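Local coordinates for protein H subunit of photosynthetic reaction center complex (Rhodopseudomonas palustris, PDB 6Z5S) that forms the H subunit of the bacterial photosynthetic reaction centre, a membrane-tethered component that probably caps its cytoplasmic side and supports electron and proton transfer to quinone, at residues 189-194 and 237-242. Residues are numbered along the deposited sequence; the frame is centred on the assembly and turned at random.
Sequences VLLPVP and AYYGAG
Tyr239 bridges from its helix to the strand by giving the proton of OH to the backbone carbonyl O of Leu190, 3.1 Å away. The bond bends at the acceptor: the C=O...donor angle is 132°, and the hydroxyl stands 27° from the carbonyl plane. Leu190 O in turn lies near the plane of the ring, at its edge. With CG beside the backbone N (chi1 -77°) and anti to the carbonyl carbon, the tyrosine carries the hydroxyl across to the strand; the axes of 189-192 and 237-242 approach to 9.3 Å.

Apolar contacts hold the rest of the ring. Leu191 sends CD1 to within 3.6 Å of Tyr239 CE1 and 3.7 Å of Tyr239 CZ, its side chain crossing the tyrosine at about a right angle. Pro192 brings the CD corner of its ring obliquely to Tyr239 CD2, at 3.4 Å. Val218, from a loop, also packs on the tyrosine. A phenylalanine here would probably leave the buried Leu190 O without this hydroxyl donor.

Strand 188-192 pairs antiparallel with 174-182, through backbone bonds of Val189 with Val180 and Leu191 with Leu178. The contact thus joins an edge strand, within this chain, of the four-stranded antiparallel sheet in the PRC-barrel region to helix 229-245, the C-terminal helix packed against this domain of the H subunit.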
loop_
_atom_site.group_PDB
_atom_site.type_symbol
_atom_site.label_atom_id
_atom_site.label_comp_id
_atom_site.label_asym_id
_atom_site.label_seq_id
_atom_site.Cartn_x
_atom_site.Cartn_y
_atom_site.Cartn_z
ATOM N N VAL D 189 22.284 29.659 22.709
ATOM C CA VAL D 189 21.848 28.273 22.798
ATOM C C VAL D 189 20.975 27.949 21.596
ATOM O O VAL D 189 20.302 28.818 21.039
ATOM C CB VAL D 189 21.090 27.996 24.109
ATOM C CG1 VAL D 189 22.029 28.117 25.285
ATOM C CG2 VAL D 189 19.933 28.950 24.253
ATOM N N LEU D 190 20.987 26.688 21.197
ATOM C CA LEU D 190 20.205 26.269 20.048
ATOM C C LEU D 190 18.796 25.886 20.473
ATOM O O LEU D 190 18.559 25.447 21.599
ATOM C CB LEU D 190 20.874 25.097 19.338
ATOM C CG LEU D 190 22.097 25.480 18.509
ATOM C CD1 LEU D 190 22.699 24.258 17.870
ATOM C CD2 LEU D 190 21.718 26.497 17.458
ATOM N N LEU D 191 17.856 26.073 19.557
ATOM C CA LEU D 191 16.459 25.710 19.775
ATOM C C LEU D 191 15.969 24.966 18.546
ATOM O O LEU D 191 15.923 25.560 17.450
ATOM C CB LEU D 191 15.618 26.954 20.035
ATOM C CG LEU D 191 14.117 26.841 19.819
ATOM C CD1 LEU D 191 13.522 25.831 20.763
ATOM C CD2 LEU D 191 13.479 28.189 20.007
ATOM N N PRO D 192 15.623 23.687 18.660
ATOM C CA PRO D 192 15.148 22.953 17.488
ATOM C C PRO D 192 13.861 23.558 16.958
ATOM O O PRO D 192 12.958 23.906 17.718
ATOM C CB PRO D 192 14.929 21.534 18.021
ATOM C CG PRO D 192 15.730 21.463 19.262
ATOM C CD PRO D 192 15.695 22.830 19.849
ATOM N N VAL D 193 13.794 23.693 15.633
ATOM C CA VAL D 193 12.614 24.291 15.008
ATOM C C VAL D 193 11.329 23.554 15.365
ATOM O O VAL D 193 10.335 24.220 15.694
ATOM C CB VAL D 193 12.825 24.405 13.485
ATOM C CG1 VAL D 193 11.540 24.817 12.805
ATOM C CG2 VAL D 193 13.925 25.397 13.181
ATOM N N PRO D 194 11.265 22.217 15.331
ATOM C CA PRO D 194 10.003 21.551 15.686
ATOM C C PRO D 194 9.536 21.830 17.099
ATOM O O PRO D 194 8.353 21.636 17.393
ATOM C CB PRO D 194 10.325 20.066 15.490
ATOM C CG PRO D 194 11.419 20.054 14.511
ATOM C CD PRO D 194 12.255 21.243 14.841
ATOM N N ALA D 237 17.018 16.629 23.477
ATOM C CA ALA D 237 16.626 15.918 24.683
ATOM C C ALA D 237 16.313 16.877 25.817
ATOM O O ALA D 237 15.380 16.641 26.590
ATOM C CB ALA D 237 17.733 14.953 25.093
ATOM N N TYR D 238 17.083 17.957 25.939
ATOM C CA TYR D 238 16.750 18.976 26.922
ATOM C C TYR D 238 15.369 19.540 26.658
ATOM O O TYR D 238 14.612 19.816 27.593
ATOM C CB TYR D 238 17.791 20.090 26.905
ATOM C CG TYR D 238 17.561 21.132 27.964
ATOM C CD1 TYR D 238 18.111 20.994 29.223
ATOM C CD2 TYR D 238 16.788 22.249 27.707
ATOM C CE1 TYR D 238 17.900 21.937 30.192
ATOM C CE2 TYR D 238 16.569 23.192 28.673
ATOM C CZ TYR D 238 17.129 23.033 29.912
ATOM O OH TYR D 238 16.914 23.980 30.881
ATOM N N TYR D 239 15.017 19.715 25.390
ATOM C CA TYR D 239 13.687 20.235 25.103
ATOM C C TYR D 239 12.603 19.178 25.260
ATOM O O TYR D 239 11.485 19.505 25.663
ATOM C CB TYR D 239 13.648 20.835 23.706
ATOM C CG TYR D 239 14.303 22.184 23.658
ATOM C CD1 TYR D 239 13.619 23.320 24.043
ATOM C CD2 TYR D 239 15.616 22.319 23.256
ATOM C CE1 TYR D 239 14.222 24.553 24.007
ATOM C CE2 TYR D 239 16.223 23.542 23.215
ATOM C CZ TYR D 239 15.524 24.655 23.593
ATOM O OH TYR D 239 16.145 25.874 23.550
ATOM N N GLY D 240 12.905 17.916 24.960
ATOM C CA GLY D 240 11.935 16.863 25.179
ATOM C C GLY D 240 11.667 16.570 26.636
ATOM O O GLY D 240 10.583 16.085 26.967
ATOM N N ALA D 241 12.635 16.835 27.511
ATOM C CA ALA D 241 12.413 16.623 28.935
ATOM C C ALA D 241 11.255 17.459 29.447
ATOM O O ALA D 241 10.510 17.017 30.327
ATOM C CB ALA D 241 13.680 16.942 29.721
ATOM N N GLY D 242 11.078 18.660 28.902
ATOM C CA GLY D 242 10.002 19.520 29.342
ATOM C C GLY D 242 8.622 18.980 29.054
ATOM O O GLY D 242 7.661 19.391 29.708
#